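Local atomic coordinates of SAM-dependent methyltransferase (Anabaena variabilis ATCC 29413, PDB entry 3GGD), a protein that probably transfers methyl groups from S-adenosyl-L-methionine to an acceptor, and binds the product S-adenosyl-L-homocysteine in a Rossmann-like methyltransferase fold. Residues 13-18 and 139-144; 23-28 and 189-194; 106-109 and 115-118. All coordinates share one frame; numbering follows the deposited sequence.

Contact 1: residues 13-18 and 139-144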
loop_
_atom_site.group_PDB
_atom_site.type_symbol
_atom_site.label_atom_id
_atom_site.label_comp_id
_atom_site.label_asym_id
_atom_site.label_seq_id
_atom_site.Cartn_x
_atom_site.Cartn_y
_atom_site.Cartn_z
ATOM N N ILE A 13 3.700 15.533 9.378
ATOM C CA ILE A 13 2.660 14.824 10.114
ATOM C C ILE A 13 3.215 13.701 10.967
ATOM O O ILE A 13 4.332 13.243 10.774
ATOM C CB ILE A 13 1.608 14.164 9.158
ATOM C CG1 ILE A 13 2.305 13.309 8.104
ATOM C CG2 ILE A 13 0.765 15.194 8.473
ATOM C CD1 ILE A 13 1.329 12.375 7.306
ATOM N N ASN A 14 2.394 13.272 11.911
ATOM C CA ASN A 14 2.594 12.030 12.599
ATOM C C ASN A 14 1.812 11.041 11.752
ATOM O O ASN A 14 0.575 11.085 11.715
ATOM C CB ASN A 14 2.044 12.087 14.017
ATOM C CG ASN A 14 2.290 10.806 14.763
ATOM O OD1 ASN A 14 1.814 9.736 14.372
ATOM N ND2 ASN A 14 3.059 10.900 15.845
ATOM N N VAL A 15 2.546 10.171 11.051
ATOM C CA VAL A 15 1.963 9.284 10.076
ATOM C C VAL A 15 0.893 8.357 10.695
ATOM O O VAL A 15 -0.205 8.217 10.130
ATOM C CB VAL A 15 3.076 8.471 9.337
ATOM C CG1 VAL A 15 2.474 7.311 8.471
ATOM C CG2 VAL A 15 3.984 9.422 8.510
ATOM N N ALA A 16 1.210 7.727 11.834
ATOM C CA ALA A 16 0.277 6.803 12.521
ATOM C C ALA A 16 -1.023 7.525 12.870
ATOM O O ALA A 16 -2.104 7.044 12.552
ATOM C CB ALA A 16 0.931 6.194 13.805
ATOM N N ASP A 17 -0.896 8.694 13.486
ATOM C CA ASP A 17 -2.045 9.501 13.879
ATOM C C ASP A 17 -2.909 9.960 12.705
ATOM O O ASP A 17 -4.151 9.908 12.754
ATOM C CB ASP A 17 -1.574 10.733 14.647
ATOM C CG ASP A 17 -1.056 10.412 16.056
ATOM O OD1 ASP A 17 -1.171 9.252 16.526
ATOM O OD2 ASP A 17 -0.543 11.352 16.695
ATOM N N ALA A 18 -2.255 10.412 11.640
ATOM C CA ALA A 18 -2.983 10.946 10.478
ATOM C C ALA A 18 -3.852 9.856 9.842
ATOM O O ALA A 18 -5.051 10.066 9.551
ATOM C CB ALA A 18 -1.999 11.537 9.474
ATOM N N VAL A 139 9.534 11.170 2.764
ATOM C CA VAL A 139 10.834 10.661 2.302
ATOM C C VAL A 139 11.808 10.415 3.446
ATOM O O VAL A 139 12.481 9.382 3.473
ATOM C CB VAL A 139 11.429 11.578 1.198
ATOM C CG1 VAL A 139 12.913 11.246 0.911
ATOM C CG2 VAL A 139 10.570 11.403 -0.059
ATOM N N GLU A 140 11.816 11.316 4.422
ATOM C CA GLU A 140 12.709 11.178 5.564
ATOM C C GLU A 140 12.352 10.017 6.526
ATOM O O GLU A 140 13.128 9.699 7.403
ATOM C CB GLU A 140 12.828 12.496 6.333
ATOM C CG GLU A 140 11.533 12.915 7.040
ATOM C CD GLU A 140 10.496 13.699 6.165
ATOM O OE1 GLU A 140 10.559 13.753 4.876
ATOM O OE2 GLU A 140 9.602 14.278 6.852
ATOM N N LYS A 141 11.199 9.376 6.344
ATOM C CA LYS A 141 10.807 8.251 7.161
ATOM C C LYS A 141 10.843 6.937 6.411
ATOM O O LYS A 141 10.584 5.882 6.997
ATOM C CB LYS A 141 9.409 8.509 7.722
ATOM C CG LYS A 141 9.480 9.624 8.786
ATOM C CD LYS A 141 8.139 10.237 8.993
ATOM C CE LYS A 141 8.151 11.379 10.102
ATOM N NZ LYS A 141 6.836 12.168 9.990
ATOM N N ARG A 142 11.170 6.989 5.125
ATOM C CA ARG A 142 11.105 5.798 4.281
ATOM C C ARG A 142 12.091 4.693 4.658
ATOM O O ARG A 142 11.773 3.527 4.492
ATOM C CB ARG A 142 11.265 6.151 2.799
ATOM C CG ARG A 142 10.013 6.814 2.232
ATOM C CD ARG A 142 10.194 7.235 0.779
ATOM N NE ARG A 142 8.942 7.773 0.215
ATOM C CZ ARG A 142 8.721 7.953 -1.091
ATOM N NH1 ARG A 142 9.661 7.640 -1.981
ATOM N NH2 ARG A 142 7.551 8.437 -1.504
ATOM N N GLU A 143 13.255 5.063 5.162
ATOM C CA GLU A 143 14.253 4.072 5.529
ATOM C C GLU A 143 13.724 3.168 6.655
ATOM O O GLU A 143 14.019 1.998 6.663
ATOM C CB GLU A 143 15.587 4.759 5.896
ATOM C CG GLU A 143 16.607 3.878 6.675
ATOM C CD GLU A 143 17.198 2.649 5.895
ATOM O OE1 GLU A 143 17.055 2.538 4.647
ATOM O OE2 GLU A 143 17.839 1.794 6.567
ATOM N N LEU A 144 12.926 3.716 7.572
ATOM C CA LEU A 144 12.343 2.955 8.668
ATOM C C LEU A 144 11.418 1.880 8.108
ATOM O O LEU A 144 11.454 0.715 8.537
ATOM C CB LEU A 144 11.600 3.896 9.631
ATOM C CG LEU A 144 12.460 4.860 10.470
ATOM C CD1 LEU A 144 11.610 5.971 11.120
ATOM C CD2 LEU A 144 13.277 4.112 11.560
HETATM O O HOH W 1 6.381 14.206 8.285
#
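A single lysine carries this sparse, partly buried contact: Lys141, next to Arg142 of helix 142-153, reaches Ile13 in the loop just ahead of helix 15-29. The backbones stay well apart, 9.4 Å between Val15 CA and Lys141 CA, and the distance is covered by a side chain extended beyond CG, the Lys141 torsion chi1 (-71°) setting CG beside its own backbone N. At the far end, Lys141 NZ comes 2.8 Å from Ile13 O. Lys141 NZ donates to water 1 (2.7 Å to its O), which in turn accepts from Ile13 N at 3.2 Å and so bridges the two segments. In the Rossmann-like class I methyltransferase fold, helix 142-153 lies on the crossover from strand 127-131 to strand 158-164, whereas helix 15-29 precedes the first strand of the sheet. The start of that helix is fixed locally: Asn14 is its N-cap, with Asp17 N donating to Asn14 OD1 (3.0 Å) almost straight, at 172°, though tilted from the carbonyl plane. In the first residue of the helix, Val15 CG2 lies 4.2 Å from Lys141 NZ; the Val15 side chain also rests on Pro138 and touches the bound S-adenosyl-L-homocysteine.

Contact 2: residues 23-28 and 189-194. With SAH (S-adenosyl-L-homocysteine), chain E.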
loop_
_atom_site.group_PDB
_atom_site.type_symbol
_atom_site.label_atom_id
_atom_site.label_comp_id
_atom_site.label_asym_id
_atom_site.label_seq_id
_atom_site.Cartn_x
_atom_site.Cartn_y
_atom_site.Cartn_z
ATOM N N TRP A 23 -8.988 6.857 8.821
ATOM C CA TRP A 23 -9.743 5.611 8.864
ATOM C C TRP A 23 -10.862 5.685 9.858
ATOM O O TRP A 23 -11.948 5.177 9.604
ATOM C CB TRP A 23 -8.837 4.423 9.142
ATOM C CG TRP A 23 -8.121 3.897 7.935
ATOM C CD1 TRP A 23 -6.761 3.833 7.742
ATOM C CD2 TRP A 23 -8.714 3.319 6.756
ATOM N NE1 TRP A 23 -6.485 3.248 6.544
ATOM C CE2 TRP A 23 -7.663 2.934 5.910
ATOM C CE3 TRP A 23 -10.035 3.087 6.347
ATOM C CZ2 TRP A 23 -7.881 2.301 4.691
ATOM C CZ3 TRP A 23 -10.263 2.483 5.105
ATOM C CH2 TRP A 23 -9.196 2.091 4.297
ATOM N N ASN A 24 -10.645 6.359 10.975
ATOM C CA ASN A 24 -11.752 6.503 11.915
ATOM C C ASN A 24 -12.903 7.359 11.317
ATOM O O ASN A 24 -14.094 7.071 11.518
ATOM C CB ASN A 24 -11.313 7.088 13.235
ATOM C CG ASN A 24 -12.379 6.900 14.324
ATOM O OD1 ASN A 24 -13.002 7.856 14.741
ATOM N ND2 ASN A 24 -12.625 5.663 14.725
ATOM N N LYS A 25 -12.542 8.408 10.589
ATOM C CA LYS A 25 -13.544 9.216 9.909
ATOM C C LYS A 25 -14.286 8.365 8.886
ATOM O O LYS A 25 -15.517 8.449 8.764
ATOM C CB LYS A 25 -12.909 10.419 9.218
ATOM C CG LYS A 25 -13.904 11.152 8.356
ATOM C CD LYS A 25 -13.302 12.045 7.373
ATOM C CE LYS A 25 -12.594 11.350 6.258
ATOM N NZ LYS A 25 -11.687 12.448 5.745
ATOM N N THR A 26 -13.536 7.547 8.147
ATOM C CA THR A 26 -14.117 6.621 7.173
ATOM C C THR A 26 -15.064 5.608 7.814
ATOM O O THR A 26 -16.193 5.416 7.331
ATOM C CB THR A 26 -12.995 5.961 6.385
ATOM O OG1 THR A 26 -12.219 7.004 5.784
ATOM C CG2 THR A 26 -13.530 4.986 5.341
ATOM N N LEU A 27 -14.621 4.991 8.920
ATOM C CA LEU A 27 -15.422 4.045 9.704
ATOM C C LEU A 27 -16.703 4.678 10.229
ATOM O O LEU A 27 -17.801 4.143 10.035
ATOM C CB LEU A 27 -14.611 3.519 10.901
ATOM C CG LEU A 27 -15.302 2.647 11.992
ATOM C CD1 LEU A 27 -15.907 1.364 11.408
ATOM C CD2 LEU A 27 -14.309 2.318 13.103
ATOM N N VAL A 28 -16.576 5.810 10.910
ATOM C CA VAL A 28 -17.753 6.490 11.448
ATOM C C VAL A 28 -18.769 6.918 10.392
ATOM O O VAL A 28 -20.006 6.716 10.534
ATOM C CB VAL A 28 -17.364 7.709 12.292
ATOM C CG1 VAL A 28 -18.637 8.532 12.708
ATOM C CG2 VAL A 28 -16.572 7.263 13.555
ATOM N N VAL A 189 -8.604 12.185 1.829
ATOM C CA VAL A 189 -7.387 11.715 2.505
ATOM C C VAL A 189 -6.539 12.924 2.909
ATOM O O VAL A 189 -6.033 12.998 4.026
ATOM C CB VAL A 189 -6.481 10.776 1.614
ATOM C CG1 VAL A 189 -5.624 9.828 2.507
ATOM C CG2 VAL A 189 -7.311 9.981 0.612
HETATM N N MSE A 190 -6.379 13.863 1.985
HETATM C CA MSE A 190 -5.521 15.051 2.209
HETATM C C MSE A 190 -5.992 15.934 3.344
HETATM O O MSE A 190 -5.237 16.701 3.933
HETATM C CB MSE A 190 -5.429 15.878 0.927
HETATM C CG MSE A 190 -4.728 15.097 -0.214
HETATM SE SE MSE A 190 -4.774 16.158 -1.892
HETATM C CE MSE A 190 -4.285 17.976 -1.344
ATOM N N GLU A 191 -7.269 15.828 3.650
ATOM C CA GLU A 191 -7.858 16.505 4.805
ATOM C C GLU A 191 -7.029 16.217 6.060
ATOM O O GLU A 191 -6.979 17.017 6.965
ATOM C CB GLU A 191 -9.307 15.987 4.912
ATOM C CG GLU A 191 -10.198 16.677 5.759
ATOM C CD GLU A 191 -10.448 18.128 5.334
ATOM O OE1 GLU A 191 -10.834 18.360 4.159
ATOM O OE2 GLU A 191 -10.292 19.033 6.200
ATOM N N HIS A 192 -6.346 15.077 6.104
ATOM C CA HIS A 192 -5.579 14.662 7.284
ATOM C C HIS A 192 -4.085 14.958 7.203
ATOM O O HIS A 192 -3.324 14.520 8.061
ATOM C CB HIS A 192 -5.869 13.175 7.567
ATOM C CG HIS A 192 -7.337 12.927 7.770
ATOM N ND1 HIS A 192 -7.978 13.258 8.943
ATOM C CD2 HIS A 192 -8.308 12.545 6.904
ATOM C CE1 HIS A 192 -9.275 13.047 8.808
ATOM N NE2 HIS A 192 -9.509 12.625 7.579
ATOM N N GLY A 193 -3.673 15.726 6.198
ATOM C CA GLY A 193 -2.247 16.050 6.013
ATOM C C GLY A 193 -1.480 14.995 5.194
ATOM O O GLY A 193 -0.305 15.190 4.869
ATOM N N ILE A 194 -2.137 13.893 4.854
ATOM C CA ILE A 194 -1.550 12.836 4.005
ATOM C C ILE A 194 -1.491 13.341 2.565
ATOM O O ILE A 194 -2.393 14.086 2.118
ATOM C CB ILE A 194 -2.407 11.544 4.072
ATOM C CG1 ILE A 194 -2.414 10.993 5.522
ATOM C CG2 ILE A 194 -1.931 10.465 3.056
ATOM C CD1 ILE A 194 -3.644 10.128 5.897
HETATM N N SAH E . -3.110 -1.740 0.652
HETATM C CA SAH E . -4.463 -1.183 0.910
HETATM C CB SAH E . -4.444 0.237 1.513
HETATM C CG SAH E . -3.701 1.361 0.768
HETATM S SD SAH E . -3.866 2.969 1.567
HETATM C C SAH E . -5.320 -1.184 -0.347
HETATM O O SAH E . -6.573 -1.137 -0.256
HETATM O OXT SAH E . -4.795 -1.203 -1.460
HETATM C "C5'" SAH E . -2.374 3.023 2.519
HETATM C "C4'" SAH E . -2.466 2.186 3.829
HETATM O "O4'" SAH E . -1.205 2.251 4.537
HETATM C "C3'" SAH E . -3.514 2.636 4.863
HETATM O "O3'" SAH E . -4.371 1.581 5.265
HETATM C "C2'" SAH E . -2.693 3.095 6.062
HETATM O "O2'" SAH E . -3.354 3.036 7.343
HETATM C "C1'" SAH E . -1.446 2.239 5.937
HETATM N N9 SAH E . -0.289 2.764 6.672
HETATM C C8 SAH E . 0.089 4.071 6.700
HETATM N N7 SAH E . 1.203 4.212 7.437
HETATM C C5 SAH E . 1.530 2.966 7.896
HETATM C C6 SAH E . 2.566 2.441 8.778
HETATM N N6 SAH E . 3.439 3.347 9.277
HETATM N N1 SAH E . 2.598 1.134 9.078
HETATM C C2 SAH E . 1.654 0.283 8.562
HETATM N N3 SAH E . 0.679 0.724 7.767
HETATM C C4 SAH E . 0.551 2.021 7.429
#
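Lys25 and His192 meet through one direct bond, in which Lys25 NZ donates to His192 NE2 over 2.9 Å. The ammonium arrives at the edge of the imidazole, 13° out of the ring plane, and the aliphatic part of the lysine follows it in, with Lys25 CD also in that plane, 3.8 Å from His192 NE2. A bend at chi3 (70°) in an otherwise extended lysine chain brings NZ to the NE2 edge of the ring. Second partners complete the arrangement: Lys25 NZ also bonds to Leu188 O of helix 184-190, while His192 ND1 is bonded to Gln21 OE1, one turn before Lys25 on its helix. The histidine is thus held at both nitrogens, its rotation fixed, and a neutral ring protonated at ND1 would be consistent with this pattern. Glu191 adds only a light touch from its CB.

His192 is presented by a type I beta turn running from Met190, a selenomethionine here, to Gly193, closed by Gly193 N donating to Met190 O at 2.9 Å.

On another side of helix 15-29, the helix contributes to the S-adenosyl-L-homocysteine site. Trp23 brings the edge of its indole to the ribose of S-adenosyl-L-homocysteine: Trp23 NE1 donates to O3' of the ligand at 3.0 Å, with an angle of 143°, and more weakly to O2' at 3.2 Å. Asp85, at the end of strand 81-85, also bonds the ligand; an acid at this position is a familiar feature of class I methyltransferases. Farther out, Trp35, Ser87 and residues of helix 88-97, among them Ala90 and Ile93, pack against the indole, while Asn24 ND2 is bonded to Ser89 OG of that helix.

Contact 3: residues 106-109 and 115-118. With SAH (S-adenosyl-L-homocysteine), chain E; EDO (1,2-ethanediol), chain S; SO4 (sulfate ion), chain H.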
loop_
_atom_site.group_PDB
_atom_site.type_symbol
_atom_site.label_atom_id
_atom_site.label_comp_id
_atom_site.label_asym_id
_atom_site.label_seq_id
_atom_site.Cartn_x
_atom_site.Cartn_y
_atom_site.Cartn_z
ATOM N N ARG A 106 -3.656 -7.727 12.280
ATOM C CA ARG A 106 -2.851 -7.347 13.422
ATOM C C ARG A 106 -2.284 -5.936 13.249
ATOM O O ARG A 106 -1.883 -5.543 12.142
ATOM C CB ARG A 106 -1.746 -8.379 13.582
ATOM C CG ARG A 106 -0.730 -8.043 14.606
ATOM C CD ARG A 106 -0.043 -9.334 15.032
ATOM N NE ARG A 106 1.068 -9.093 15.953
ATOM C CZ ARG A 106 1.799 -10.056 16.490
ATOM N NH1 ARG A 106 1.526 -11.322 16.202
ATOM N NH2 ARG A 106 2.816 -9.745 17.293
ATOM N N LEU A 107 -2.274 -5.180 14.342
ATOM C CA LEU A 107 -1.745 -3.828 14.342
ATOM C C LEU A 107 -0.244 -3.898 14.158
ATOM O O LEU A 107 0.417 -4.748 14.735
ATOM C CB LEU A 107 -2.040 -3.113 15.663
ATOM C CG LEU A 107 -3.467 -2.627 15.943
ATOM C CD1 LEU A 107 -3.573 -2.205 17.390
ATOM C CD2 LEU A 107 -3.871 -1.487 15.008
ATOM N N LEU A 108 0.279 -3.042 13.295
ATOM C CA LEU A 108 1.732 -2.883 13.169
ATOM C C LEU A 108 2.044 -1.550 12.517
ATOM O O LEU A 108 1.403 -1.152 11.532
ATOM C CB LEU A 108 2.409 -4.036 12.379
ATOM C CG LEU A 108 3.942 -3.918 12.126
ATOM C CD1 LEU A 108 4.681 -5.289 12.283
ATOM C CD2 LEU A 108 4.218 -3.336 10.774
ATOM N N ASP A 109 3.051 -0.893 13.059
ATOM C CA ASP A 109 3.545 0.349 12.528
ATOM C C ASP A 109 4.881 0.118 11.847
ATOM O O ASP A 109 5.888 -0.123 12.524
ATOM C CB ASP A 109 3.681 1.390 13.679
ATOM C CG ASP A 109 4.007 2.802 13.172
ATOM O OD1 ASP A 109 4.539 2.938 12.037
ATOM O OD2 ASP A 109 3.700 3.776 13.900
ATOM N N GLN A 115 8.554 -3.666 15.955
ATOM C CA GLN A 115 7.298 -4.396 15.817
ATOM C C GLN A 115 7.436 -5.484 14.738
ATOM O O GLN A 115 6.977 -6.614 14.904
ATOM C CB GLN A 115 6.162 -3.417 15.521
ATOM C CG GLN A 115 5.936 -2.455 16.698
ATOM C CD GLN A 115 4.770 -1.517 16.529
ATOM O OE1 GLN A 115 3.908 -1.723 15.671
ATOM N NE2 GLN A 115 4.725 -0.476 17.361
ATOM N N ALA A 116 8.102 -5.153 13.640
ATOM C CA ALA A 116 8.408 -6.149 12.627
ATOM C C ALA A 116 9.286 -7.275 13.185
ATOM O O ALA A 116 9.079 -8.446 12.858
ATOM C CB ALA A 116 9.041 -5.461 11.349
ATOM N N ALA A 117 10.285 -6.925 14.004
ATOM C CA ALA A 117 11.129 -7.910 14.627
ATOM C C ALA A 117 10.277 -8.879 15.469
ATOM O O ALA A 117 10.514 -10.083 15.461
ATOM C CB ALA A 117 12.262 -7.214 15.528
ATOM N N GLN A 118 9.286 -8.353 16.182
ATOM C CA GLN A 118 8.424 -9.190 17.029
ATOM C C GLN A 118 7.647 -10.186 16.155
ATOM O O GLN A 118 7.697 -11.394 16.391
ATOM C CB GLN A 118 7.465 -8.319 17.855
ATOM C CG GLN A 118 6.499 -9.099 18.737
ATOM C CD GLN A 118 7.179 -10.017 19.721
ATOM O OE1 GLN A 118 8.064 -9.588 20.455
ATOM N NE2 GLN A 118 6.761 -11.291 19.752
HETATM N N SAH E . -3.110 -1.740 0.652
HETATM C CA SAH E . -4.463 -1.183 0.910
HETATM C CB SAH E . -4.444 0.237 1.513
HETATM C CG SAH E . -3.701 1.361 0.768
HETATM S SD SAH E . -3.866 2.969 1.567
HETATM C C SAH E . -5.320 -1.184 -0.347
HETATM O O SAH E . -6.573 -1.137 -0.256
HETATM O OXT SAH E . -4.795 -1.203 -1.460
HETATM C "C5'" SAH E . -2.374 3.023 2.519
HETATM C "C4'" SAH E . -2.466 2.186 3.829
HETATM O "O4'" SAH E . -1.205 2.251 4.537
HETATM C "C3'" SAH E . -3.514 2.636 4.863
HETATM O "O3'" SAH E . -4.371 1.581 5.265
HETATM C "C2'" SAH E . -2.693 3.095 6.062
HETATM O "O2'" SAH E . -3.354 3.036 7.343
HETATM C "C1'" SAH E . -1.446 2.239 5.937
HETATM N N9 SAH E . -0.289 2.764 6.672
HETATM C C8 SAH E . 0.089 4.071 6.700
HETATM N N7 SAH E . 1.203 4.212 7.437
HETATM C C5 SAH E . 1.530 2.966 7.896
HETATM C C6 SAH E . 2.566 2.441 8.778
HETATM N N6 SAH E . 3.439 3.347 9.277
HETATM N N1 SAH E . 2.598 1.134 9.078
HETATM C C2 SAH E . 1.654 0.283 8.562
HETATM N N3 SAH E . 0.679 0.724 7.767
HETATM C C4 SAH E . 0.551 2.021 7.429
HETATM C C1 EDO S . 4.174 -6.451 16.770
HETATM O O1 EDO S . 4.225 -6.648 18.176
HETATM C C2 EDO S . 3.028 -5.462 16.523
HETATM O O2 EDO S . 1.884 -6.186 16.045
HETATM S S SO4 H . -0.070 -13.328 14.003
HETATM O O1 SO4 H . -0.139 -14.652 13.369
HETATM O O2 SO4 H . -1.060 -12.386 13.486
HETATM O O3 SO4 H . 1.274 -12.813 13.792
HETATM O O4 SO4 H . -0.320 -13.457 15.439
HETATM O O HOH W 2 7.513 -2.668 11.910
#
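Gln115, in helix 113-123, sends its amide to the loop that follows strand 103-107, where Asp109 N donates to Gln115 OE1 at 2.9 Å. The bond is fairly straight at nitrogen (163°), yet the donor stands above the carbonyl plane rather than on a lone pair. Chi1 at -64° and a chain extended beyond CG carry the amide alongside Leu108, the two side chains running antiparallel. Next comes Ala116, packed against Leu108 CD1, which lies 3.7 Å from Ala116 N; water 2 donates to Asp109 O and accepts weakly from Ala116 N. Ala116 also faces helix 142-153. Two residues on, Gln118 CG reaches the guanidinium edge of Arg106, 4.0 Å from Arg106 NH2, and both residues share Glu122, in a salt bridge with Arg106 NH1 and a hydrogen bond from Gln118 NE2. Arg106 NE donates to an ethanediol, and NH1 weakly to a sulfate, both probably from the crystallisation liquor. Swapping Arg106 for an alanine would probably leave Glu122 without its charged mate and open a gap beside Gln118. At the far end of 106-109, Asp109 OD1 accepts from the adenine amino group, N6 of S-adenosyl-L-homocysteine, at 3.0 Å, and from Leu111 N. Gln115 is thus a second-shell residue, holding by its amide the backbone of the aspartate that recognises adenine.

In the fold
Helix 15-29 serves two of the three contacts, its start in contact 1 and its later turns in contact 2, and the two touch where Ala18 CB packs 3.6 Å from His192 O. Contact 2 lies at the surface and depends on a polar side-chain pair; contact 1, partly buried, reaches across with one lysine and a water. Contact 3, also partly buried, joins strand 103-107 and the loop after it to helix 113-123, mixing apolar packing with an amide-to-backbone bond. It meets contact 1 at Ala16 and Asp109. Each has a segment that reaches S-adenosyl-L-homocysteine: 106-109 at the adenine, 23-28 at the ribose through Trp23, although the Lys25-His192 pair stands apart, and 13-18 through Val15.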